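Local coordinates for protein ricin B lectin (PDB 3VSF) that probably cleaves beta-1,3-galactan from chain ends with a glycoside hydrolase family 43 domain and binds galactose through a ricin-type beta-trefoil module, at residues W400-V405 with K410-V415; L421-E426 with I459-C464; Y198-A203 with L209-L214. One frame throughout, in Å; residues are numbered along the deposited sequence.

Contact 1 of 3, residues W400-V405 with K410-V415; sequences WYLVDV and KKIVNV
Trp-400 lies against Ile-412 and Asn-414 of the facing strand. Its CB starts close to the carbonyl of Val-413. With CG anti to the carbonyl carbon (chi1 -55°), the indole swings over the second strand. CE3 then meets Ile-412 CG2 at 3.5 Å. Further out, CZ2 and CH2 sit under Asn-414 ND2, each 3.3 Å from it. The amide plane stands 85° to the ring. Asn-414 CB makes a CH-pi contact with the same six-membered ring. The amide is fixed elsewhere, ND2 by Ser-397 O and OD1 by Ser-417 N. NE1 of the indole gives its hydrogen to Leu-374 O.

On the other face of the sheet, Val-415 CG2 lies over the Tyr-401 ring, 3.8 Å from its centroid. Two hydrogen-bonded pairs join the strands, Tyr-401 with Val-413 and Val-403 with Lys-411. Tyr-401 N to Val-413 O is 2.7 Å. At the turn end, Lys-410 NZ makes a salt bridge to Asp-404 OD1 at 3.3 Å, its hydrogen bond weak, while Asp-404 OD2 accepts from Gly-406 N. Lys-411 NZ instead pairs with Glu-355. This is an antiparallel hairpin of the ricin-type beta-trefoil, and Trp-400 is the tryptophan of its Q-x-W motif.

Contact 2 of 3, residues L421-E426 with I459-C464; sequences LDVKDE and ISSRHC
Beside the galactose-binding site of the beta-trefoil, Glu-426 meets His-463. Asp-422 and Asp-425 of 421-426 bind beta-D-galactose in this protein, with Asn-440 and Asn-444. No galactose is bound here, but Asp-425 N holds a glycerol, probably from the crystallisation liquor.

Glu-426 CB sits over one face of the imidazole, 4.0 Å from His-463 CE1. The carbonyl oxygen Glu-426 O is 3.3 Å from the same CE1. His-463 CG is anti to the backbone N (chi1 -155°), which carries the ring across to the Glu-426 turn. The carboxylate passes the ring without pairing, with Glu-426 OE2 4.2 Å from His-463 NE2. A beta turn sets Glu-426 in place, closed by Glu-426 N to Val-423 O at 2.9 Å. Asn-444 ND2 also bonds Val-423 O, which ties the turn to a sugar-binding residue.

In the trefoil, the two segments run off the ends of strands 420-423 and 456-461, which belong to different sheets and do not pair. Trp-447 fills in between them, touching Val-423, Ile-459 and Ser-461. It is the tryptophan of a second Q-x-W motif, and its NE1 bonds Leu-421 O. Asp-422 OD2 accepts from Gln-445 NE2 of the same motif.

Deeper in, Val-423 CG2 packs on Ser-461 OG at 4.0 Å. That hydroxyl oxygen takes a weak hydrogen bond from His-463 N at 3.4 Å, spanning Arg-462.

Contact 3 of 3, residues Y198-A203 with L209-L214; sequences YFISAA and LHLYEL
Leu-209 lies against Ala-202, its CD2 4.0 Å from Ala-202 CA. The two form a non-hydrogen-bonded pair on the face that also carries Ile-200 and Leu-211.

His-210 comes next, in a hydrogen-bonded pair with Ser-201. His-210 N reaches Ser-201 O at 2.8 Å, nearly straight on to the carbonyl. Ser-201 N bonds back to His-210 O. The imidazole takes Ala-203 CB over one face, 3.5 Å from the ring centroid. In its own plane, ND1 donates to Tyr-212 OH at 2.9 Å. This bond fixes the turn of the imidazole and ties two side chains on the same face of the sheet. Tyr-182 meets His-210 edge-to-face.

With its CG turned away from the backbone N (chi1 180°), Leu-211 brings CD1 between the CB atoms of Ile-200 and Tyr-198, 4.0 Å from Ile-200 CB.

Tyr-212 pairs with Phe-199 through two backbone bonds, Phe-199 N to Tyr-212 O being close to linear at 171°. The two side chains run side by side, pointing the same way. Tyr-212 CD2 is at the edge of the Phe-199 ring, 3.7 Å from Phe-199 CD2. Ser-201 OG lies at the edge of the Tyr-212 ring, but its hydrogen bond is with Ser-184 OG.

Glu-213 runs alongside Tyr-198, its CB 4.0 Å from Tyr-198 CE1. Leu-214 closes the segment, its CD2 3.8 Å from Phe-199 CB.

The hairpin forms the middle of a four-stranded antiparallel blade, one of five such sheets in the chain, as in the five-bladed propeller of family 43. Strands 187-191 and 221-228 flank it. Ile-200 and Leu-209 pack on Leu-248 of strand 246-251, in the following sheet, while the Phe-199 ring meets Trp-134 of strand 131-138, in the preceding one.

Contact 3 comes first along the chain, then contact 1, then contact 2. Contact 3 belongs to a blade of the family 43 hydrolase domain. Contacts 1 and 2 belong to the beta-trefoil, on the opposite side of the chain's centre. Their centres are each about 42 Å from that of contact 3, and no atoms touch. Contacts 1 and 2 are neighbours, with centres about 13 Å apart. Strands 409-414 and 420-423 follow each other, and Ile-412 O probably accepts a hydrogen bond from Leu-421 N. Strands 400-404, 409-414 and 456-461 share one sheet. The hairpin of contact 1 thus adjoins the strand carrying galactose-binding Asp-422, well away from the family 43 hairpin.

Contact 1 of 3, residues W400-V405 with K410-V415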
loop_
_atom_site.group_PDB
_atom_site.type_symbol
_atom_site.label_atom_id
_atom_site.label_comp_id
_atom_site.label_asym_id
_atom_site.label_seq_id
_atom_site.Cartn_x
_atom_site.Cartn_y
_atom_site.Cartn_z
ATOM N N TRP A 400 -7.911 20.002 14.719
ATOM C CA TRP A 400 -8.429 19.002 13.792
ATOM C C TRP A 400 -8.664 19.550 12.385
ATOM O O TRP A 400 -9.181 20.654 12.216
ATOM C CB TRP A 400 -9.732 18.410 14.337
ATOM C CG TRP A 400 -9.603 17.846 15.721
ATOM C CD1 TRP A 400 -9.621 18.543 16.894
ATOM C CD2 TRP A 400 -9.441 16.468 16.076
ATOM N NE1 TRP A 400 -9.477 17.685 17.957
ATOM C CE2 TRP A 400 -9.365 16.405 17.482
ATOM C CE3 TRP A 400 -9.352 15.280 15.343
ATOM C CZ2 TRP A 400 -9.204 15.203 18.168
ATOM C CZ3 TRP A 400 -9.192 14.089 16.026
ATOM C CH2 TRP A 400 -9.119 14.059 17.425
ATOM N N TYR A 401 -8.280 18.766 11.379
ATOM C CA TYR A 401 -8.575 19.096 9.990
ATOM C C TYR A 401 -9.944 18.549 9.614
ATOM O O TYR A 401 -10.467 17.657 10.279
ATOM C CB TYR A 401 -7.531 18.493 9.050
ATOM C CG TYR A 401 -6.122 19.001 9.246
ATOM C CD1 TYR A 401 -5.778 20.301 8.905
ATOM C CD2 TYR A 401 -5.130 18.169 9.748
ATOM C CE1 TYR A 401 -4.487 20.764 9.076
ATOM C CE2 TYR A 401 -3.837 18.624 9.920
ATOM C CZ TYR A 401 -3.522 19.922 9.583
ATOM O OH TYR A 401 -2.236 20.378 9.754
ATOM N N LEU A 402 -10.519 19.079 8.541
ATOM C CA LEU A 402 -11.782 18.565 8.023
ATOM C C LEU A 402 -11.673 18.256 6.531
ATOM O O LEU A 402 -11.643 19.164 5.701
ATOM C CB LEU A 402 -12.920 19.551 8.284
ATOM C CG LEU A 402 -13.308 19.782 9.745
ATOM C CD1 LEU A 402 -14.461 20.770 9.838
ATOM C CD2 LEU A 402 -13.669 18.469 10.427
ATOM N N VAL A 403 -11.618 16.968 6.201
ATOM C CA VAL A 403 -11.446 16.536 4.819
ATOM C C VAL A 403 -12.741 15.989 4.222
ATOM O O VAL A 403 -13.207 14.918 4.609
ATOM C CB VAL A 403 -10.353 15.458 4.704
ATOM C CG1 VAL A 403 -10.175 15.037 3.253
ATOM C CG2 VAL A 403 -9.043 15.965 5.285
ATOM N N ASP A 404 -13.312 16.728 3.277
ATOM C CA ASP A 404 -14.538 16.310 2.606
ATOM C C ASP A 404 -14.325 14.977 1.891
ATOM O O ASP A 404 -13.294 14.767 1.252
ATOM C CB ASP A 404 -14.990 17.386 1.613
ATOM C CG ASP A 404 -16.428 17.203 1.165
ATOM O OD1 ASP A 404 -17.196 18.187 1.226
ATOM O OD2 ASP A 404 -16.790 16.084 0.748
ATOM N N VAL A 405 -15.297 14.078 2.003
ATOM C CA VAL A 405 -15.164 12.737 1.440
ATOM C C VAL A 405 -16.396 12.302 0.651
ATOM O O VAL A 405 -16.656 11.108 0.501
ATOM C CB VAL A 405 -14.890 11.694 2.539
ATOM C CG1 VAL A 405 -13.577 11.997 3.241
ATOM C CG2 VAL A 405 -16.040 11.660 3.536
ATOM N N LYS A 410 -17.630 14.026 6.300
ATOM C CA LYS A 410 -16.261 14.528 6.292
ATOM C C LYS A 410 -15.362 13.714 7.217
ATOM O O LYS A 410 -15.842 12.961 8.062
ATOM C CB LYS A 410 -16.231 15.998 6.716
ATOM C CG LYS A 410 -16.918 16.947 5.748
ATOM C CD LYS A 410 -17.080 18.331 6.355
ATOM C CE LYS A 410 -17.636 19.317 5.341
ATOM N NZ LYS A 410 -16.702 19.515 4.197
ATOM N N LYS A 411 -14.054 13.877 7.049
ATOM C CA LYS A 411 -13.078 13.221 7.910
ATOM C C LYS A 411 -12.533 14.198 8.943
ATOM O O LYS A 411 -12.017 15.258 8.592
ATOM C CB LYS A 411 -11.920 12.660 7.083
ATOM C CG LYS A 411 -12.044 11.189 6.730
ATOM C CD LYS A 411 -10.822 10.717 5.956
ATOM C CE LYS A 411 -9.540 11.015 6.719
ATOM N NZ LYS A 411 -8.323 10.661 5.936
ATOM N N ILE A 412 -12.651 13.839 10.215
ATOM C CA ILE A 412 -12.078 14.645 11.283
ATOM C C ILE A 412 -10.701 14.102 11.643
ATOM O O ILE A 412 -10.584 13.087 12.327
ATOM C CB ILE A 412 -12.977 14.655 12.531
ATOM C CG1 ILE A 412 -14.395 15.097 12.160
ATOM C CG2 ILE A 412 -12.395 15.567 13.601
ATOM C CD1 ILE A 412 -15.343 15.163 13.337
ATOM N N VAL A 413 -9.659 14.781 11.173
ATOM C CA VAL A 413 -8.292 14.302 11.341
ATOM C C VAL A 413 -7.525 15.116 12.376
ATOM O O VAL A 413 -7.541 16.344 12.348
ATOM C CB VAL A 413 -7.518 14.338 10.007
ATOM C CG1 VAL A 413 -6.162 13.666 10.161
ATOM C CG2 VAL A 413 -8.325 13.671 8.907
ATOM N N ASN A 414 -6.851 14.422 13.288
ATOM C CA ASN A 414 -6.028 15.078 14.295
ATOM C C ASN A 414 -4.801 15.704 13.646
ATOM O O ASN A 414 -4.292 15.194 12.649
ATOM C CB ASN A 414 -5.612 14.078 15.377
ATOM C CG ASN A 414 -5.073 14.754 16.623
ATOM O OD1 ASN A 414 -3.863 14.885 16.800
ATOM N ND2 ASN A 414 -5.976 15.182 17.499
ATOM N N VAL A 415 -4.329 16.814 14.203
ATOM C CA VAL A 415 -3.173 17.505 13.643
ATOM C C VAL A 415 -1.860 16.907 14.137
ATOM O O VAL A 415 -0.981 16.580 13.338
ATOM C CB VAL A 415 -3.205 19.014 13.948
ATOM C CG1 VAL A 415 -1.888 19.663 13.555
ATOM C CG2 VAL A 415 -4.369 19.675 13.226
#

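Contact 2 of 3, residues L421-E426 with I459-C464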
loop_
_atom_site.group_PDB
_atom_site.type_symbol
_atom_site.label_atom_id
_atom_site.label_comp_id
_atom_site.label_asym_id
_atom_site.label_seq_id
_atom_site.Cartn_x
_atom_site.Cartn_y
_atom_site.Cartn_z
ATOM N N LEU A 421 -10.717 10.525 13.428
ATOM C CA LEU A 421 -11.700 10.226 14.460
ATOM C C LEU A 421 -12.458 8.969 14.057
ATOM O O LEU A 421 -13.093 8.928 13.004
ATOM C CB LEU A 421 -12.666 11.397 14.640
ATOM C CG LEU A 421 -13.585 11.351 15.863
ATOM C CD1 LEU A 421 -12.771 11.321 17.147
ATOM C CD2 LEU A 421 -14.533 12.537 15.856
ATOM N N ASP A 422 -12.387 7.945 14.900
ATOM C CA ASP A 422 -12.911 6.633 14.545
ATOM C C ASP A 422 -13.788 6.043 15.643
ATOM O O ASP A 422 -13.464 6.136 16.826
ATOM C CB ASP A 422 -11.750 5.682 14.240
ATOM C CG ASP A 422 -12.217 4.297 13.842
ATOM O OD1 ASP A 422 -12.472 3.472 14.744
ATOM O OD2 ASP A 422 -12.321 4.032 12.627
ATOM N N VAL A 423 -14.902 5.436 15.243
ATOM C CA VAL A 423 -15.750 4.709 16.178
ATOM C C VAL A 423 -15.219 3.287 16.335
ATOM O O VAL A 423 -15.367 2.456 15.439
ATOM C CB VAL A 423 -17.212 4.660 15.704
ATOM C CG1 VAL A 423 -18.079 3.960 16.737
ATOM C CG2 VAL A 423 -17.730 6.063 15.432
ATOM N N LYS A 424 -14.597 3.022 17.479
ATOM C CA LYS A 424 -13.930 1.747 17.738
ATOM C C LYS A 424 -14.727 0.528 17.271
ATOM O O LYS A 424 -15.905 0.379 17.594
ATOM C CB LYS A 424 -13.603 1.622 19.229
ATOM C CG LYS A 424 -12.845 0.361 19.610
ATOM C CD LYS A 424 -12.557 0.334 21.104
ATOM C CE LYS A 424 -11.908 -0.973 21.532
ATOM N NZ LYS A 424 -10.582 -1.177 20.888
ATOM N N ASP A 425 -14.067 -0.334 16.502
ATOM C CA ASP A 425 -14.652 -1.595 16.049
ATOM C C ASP A 425 -15.980 -1.417 15.314
ATOM O O ASP A 425 -16.829 -2.309 15.331
ATOM C CB ASP A 425 -14.826 -2.556 17.228
ATOM C CG ASP A 425 -13.514 -2.870 17.921
ATOM O OD1 ASP A 425 -12.466 -2.873 17.241
ATOM O OD2 ASP A 425 -13.528 -3.114 19.147
ATOM N N GLU A 426 -16.150 -0.268 14.668
ATOM C CA GLU A 426 -17.365 0.022 13.912
ATOM C C GLU A 426 -18.626 -0.257 14.725
ATOM O O GLU A 426 -19.602 -0.796 14.206
ATOM C CB GLU A 426 -17.393 -0.779 12.609
ATOM C CG GLU A 426 -16.349 -0.349 11.591
ATOM C CD GLU A 426 -16.437 -1.138 10.299
ATOM O OE1 GLU A 426 -16.444 -2.385 10.360
ATOM O OE2 GLU A 426 -16.503 -0.509 9.220
ATOM N N ILE A 459 -22.745 16.290 15.383
ATOM C CA ILE A 459 -21.870 15.499 14.528
ATOM C C ILE A 459 -22.230 14.018 14.584
ATOM O O ILE A 459 -21.894 13.324 15.544
ATOM C CB ILE A 459 -20.395 15.688 14.918
ATOM C CG1 ILE A 459 -20.092 17.172 15.134
ATOM C CG2 ILE A 459 -19.484 15.095 13.856
ATOM C CD1 ILE A 459 -18.692 17.448 15.632
ATOM N N SER A 460 -22.914 13.542 13.549
ATOM C CA SER A 460 -23.386 12.162 13.508
ATOM C C SER A 460 -22.507 11.276 12.631
ATOM O O SER A 460 -22.032 11.700 11.577
ATOM C CB SER A 460 -24.833 12.106 13.014
ATOM O OG SER A 460 -24.953 12.672 11.720
ATOM N N SER A 461 -22.298 10.041 13.077
ATOM C CA SER A 461 -21.526 9.072 12.314
ATOM C C SER A 461 -22.329 8.594 11.111
ATOM O O SER A 461 -23.558 8.634 11.119
ATOM C CB SER A 461 -21.137 7.883 13.194
ATOM O OG SER A 461 -20.331 6.960 12.483
ATOM N N ARG A 462 -21.629 8.148 10.074
ATOM C CA ARG A 462 -22.278 7.692 8.852
ATOM C C ARG A 462 -22.732 6.245 8.998
ATOM O O ARG A 462 -23.658 5.799 8.317
ATOM C CB ARG A 462 -21.320 7.828 7.669
ATOM C CG ARG A 462 -21.952 7.587 6.309
ATOM C CD ARG A 462 -20.950 7.858 5.199
ATOM N NE ARG A 462 -21.568 7.850 3.878
ATOM C CZ ARG A 462 -20.935 8.190 2.759
ATOM N NH1 ARG A 462 -19.664 8.567 2.803
ATOM N NH2 ARG A 462 -21.573 8.157 1.597
ATOM N N HIS A 463 -22.077 5.522 9.898
ATOM C CA HIS A 463 -22.342 4.102 10.094
ATOM C C HIS A 463 -23.730 3.852 10.680
ATOM O O HIS A 463 -24.501 3.053 10.148
ATOM C CB HIS A 463 -21.269 3.492 10.998
ATOM C CG HIS A 463 -21.082 2.019 10.808
ATOM N ND1 HIS A 463 -21.447 1.092 11.760
ATOM C CD2 HIS A 463 -20.562 1.313 9.775
ATOM C CE1 HIS A 463 -21.162 -0.122 11.321
ATOM N NE2 HIS A 463 -20.625 -0.015 10.119
ATOM N N CYS A 464 -24.047 4.538 11.774
ATOM C CA CYS A 464 -25.311 4.317 12.470
ATOM C C CYS A 464 -26.112 5.602 12.666
ATOM O O CYS A 464 -27.332 5.563 12.824
ATOM C CB CYS A 464 -25.060 3.649 13.824
ATOM S SG CYS A 464 -23.926 4.558 14.895
#

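Contact 3 of 3, residues Y198-A203 with L209-L214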
loop_
_atom_site.group_PDB
_atom_site.type_symbol
_atom_site.label_atom_id
_atom_site.label_comp_id
_atom_site.label_asym_id
_atom_site.label_seq_id
_atom_site.Cartn_x
_atom_site.Cartn_y
_atom_site.Cartn_z
ATOM N N TYR A 198 17.603 -12.332 -4.136
ATOM C CA TYR A 198 16.537 -13.283 -3.853
ATOM C C TYR A 198 15.369 -13.136 -4.818
ATOM O O TYR A 198 14.996 -12.026 -5.198
ATOM C CB TYR A 198 16.051 -13.129 -2.410
ATOM C CG TYR A 198 17.079 -13.520 -1.375
ATOM C CD1 TYR A 198 17.105 -14.802 -0.845
ATOM C CD2 TYR A 198 18.026 -12.607 -0.929
ATOM C CE1 TYR A 198 18.042 -15.165 0.102
ATOM C CE2 TYR A 198 18.968 -12.962 0.016
ATOM C CZ TYR A 198 18.973 -14.241 0.529
ATOM O OH TYR A 198 19.909 -14.597 1.472
ATOM N N PHE A 199 14.802 -14.270 -5.210
ATOM C CA PHE A 199 13.634 -14.297 -6.078
ATOM C C PHE A 199 12.530 -15.100 -5.403
ATOM O O PHE A 199 12.748 -16.234 -4.979
ATOM C CB PHE A 199 13.988 -14.916 -7.432
ATOM C CG PHE A 199 12.811 -15.088 -8.350
ATOM C CD1 PHE A 199 12.368 -14.036 -9.136
ATOM C CD2 PHE A 199 12.155 -16.305 -8.438
ATOM C CE1 PHE A 199 11.287 -14.193 -9.986
ATOM C CE2 PHE A 199 11.074 -16.467 -9.285
ATOM C CZ PHE A 199 10.641 -15.409 -10.060
ATOM N N ILE A 200 11.348 -14.507 -5.295
ATOM C CA ILE A 200 10.225 -15.168 -4.646
ATOM C C ILE A 200 9.046 -15.294 -5.603
ATOM O O ILE A 200 8.755 -14.374 -6.366
ATOM C CB ILE A 200 9.792 -14.418 -3.365
ATOM C CG1 ILE A 200 8.716 -15.207 -2.616
ATOM C CG2 ILE A 200 9.306 -13.015 -3.701
ATOM C CD1 ILE A 200 8.312 -14.583 -1.298
ATOM N N SER A 201 8.376 -16.441 -5.566
ATOM C CA SER A 201 7.237 -16.685 -6.444
ATOM C C SER A 201 6.319 -17.762 -5.878
ATOM O O SER A 201 6.727 -18.560 -5.034
ATOM C CB SER A 201 7.711 -17.080 -7.845
ATOM O OG SER A 201 8.435 -18.299 -7.818
ATOM N N ALA A 202 5.077 -17.778 -6.350
ATOM C CA ALA A 202 4.092 -18.753 -5.896
ATOM C C ALA A 202 4.250 -20.085 -6.623
ATOM O O ALA A 202 4.145 -20.151 -7.849
ATOM C CB ALA A 202 2.684 -18.210 -6.079
ATOM N N ALA A 203 4.499 -21.144 -5.859
ATOM C CA ALA A 203 4.663 -22.477 -6.424
ATOM C C ALA A 203 3.565 -23.421 -5.943
ATOM O O ALA A 203 2.723 -23.043 -5.128
ATOM C CB ALA A 203 6.033 -23.034 -6.070
ATOM N N LEU A 209 4.505 -20.462 -1.215
ATOM C CA LEU A 209 5.455 -19.441 -1.634
ATOM C C LEU A 209 6.874 -19.987 -1.565
ATOM O O LEU A 209 7.289 -20.534 -0.543
ATOM C CB LEU A 209 5.335 -18.191 -0.761
ATOM C CG LEU A 209 4.191 -17.226 -1.081
ATOM C CD1 LEU A 209 4.155 -16.089 -0.071
ATOM C CD2 LEU A 209 4.331 -16.686 -2.494
ATOM N N HIS A 210 7.613 -19.845 -2.659
ATOM C CA HIS A 210 8.997 -20.296 -2.702
ATOM C C HIS A 210 9.966 -19.120 -2.736
ATOM O O HIS A 210 9.874 -18.249 -3.602
ATOM C CB HIS A 210 9.230 -21.211 -3.908
ATOM C CG HIS A 210 8.763 -22.618 -3.699
ATOM N ND1 HIS A 210 8.902 -23.599 -4.658
ATOM C CD2 HIS A 210 8.165 -23.212 -2.639
ATOM C CE1 HIS A 210 8.406 -24.734 -4.200
ATOM N NE2 HIS A 210 7.952 -24.527 -2.976
ATOM N N LEU A 211 10.888 -19.097 -1.779
ATOM C CA LEU A 211 11.930 -18.081 -1.743
ATOM C C LEU A 211 13.235 -18.667 -2.265
ATOM O O LEU A 211 13.871 -19.480 -1.596
ATOM C CB LEU A 211 12.123 -17.558 -0.320
ATOM C CG LEU A 211 13.189 -16.473 -0.139
ATOM C CD1 LEU A 211 12.847 -15.241 -0.963
ATOM C CD2 LEU A 211 13.347 -16.113 1.329
ATOM N N TYR A 212 13.628 -18.255 -3.466
ATOM C CA TYR A 212 14.846 -18.760 -4.088
ATOM C C TYR A 212 16.015 -17.810 -3.870
ATOM O O TYR A 212 15.886 -16.600 -4.055
ATOM C CB TYR A 212 14.635 -18.975 -5.589
ATOM C CG TYR A 212 13.469 -19.872 -5.935
ATOM C CD1 TYR A 212 13.602 -21.254 -5.916
ATOM C CD2 TYR A 212 12.238 -19.336 -6.287
ATOM C CE1 TYR A 212 12.537 -22.077 -6.234
ATOM C CE2 TYR A 212 11.170 -20.151 -6.607
ATOM C CZ TYR A 212 11.324 -21.520 -6.579
ATOM O OH TYR A 212 10.262 -22.333 -6.896
ATOM N N GLU A 213 17.156 -18.364 -3.477
ATOM C CA GLU A 213 18.381 -17.586 -3.362
ATOM C C GLU A 213 19.106 -17.584 -4.700
ATOM O O GLU A 213 19.348 -18.639 -5.284
ATOM C CB GLU A 213 19.289 -18.159 -2.273
ATOM C CG GLU A 213 20.614 -17.428 -2.124
ATOM C CD GLU A 213 21.500 -18.031 -1.053
ATOM O OE1 GLU A 213 21.039 -18.951 -0.344
ATOM O OE2 GLU A 213 22.660 -17.587 -0.919
ATOM N N LEU A 214 19.448 -16.397 -5.186
ATOM C CA LEU A 214 20.091 -16.264 -6.486
ATOM C C LEU A 214 21.608 -16.385 -6.389
ATOM O O LEU A 214 22.196 -16.137 -5.337
ATOM C CB LEU A 214 19.723 -14.924 -7.127
ATOM C CG LEU A 214 18.230 -14.648 -7.298
ATOM C CD1 LEU A 214 18.010 -13.271 -7.905
ATOM C CD2 LEU A 214 17.582 -15.727 -8.150
#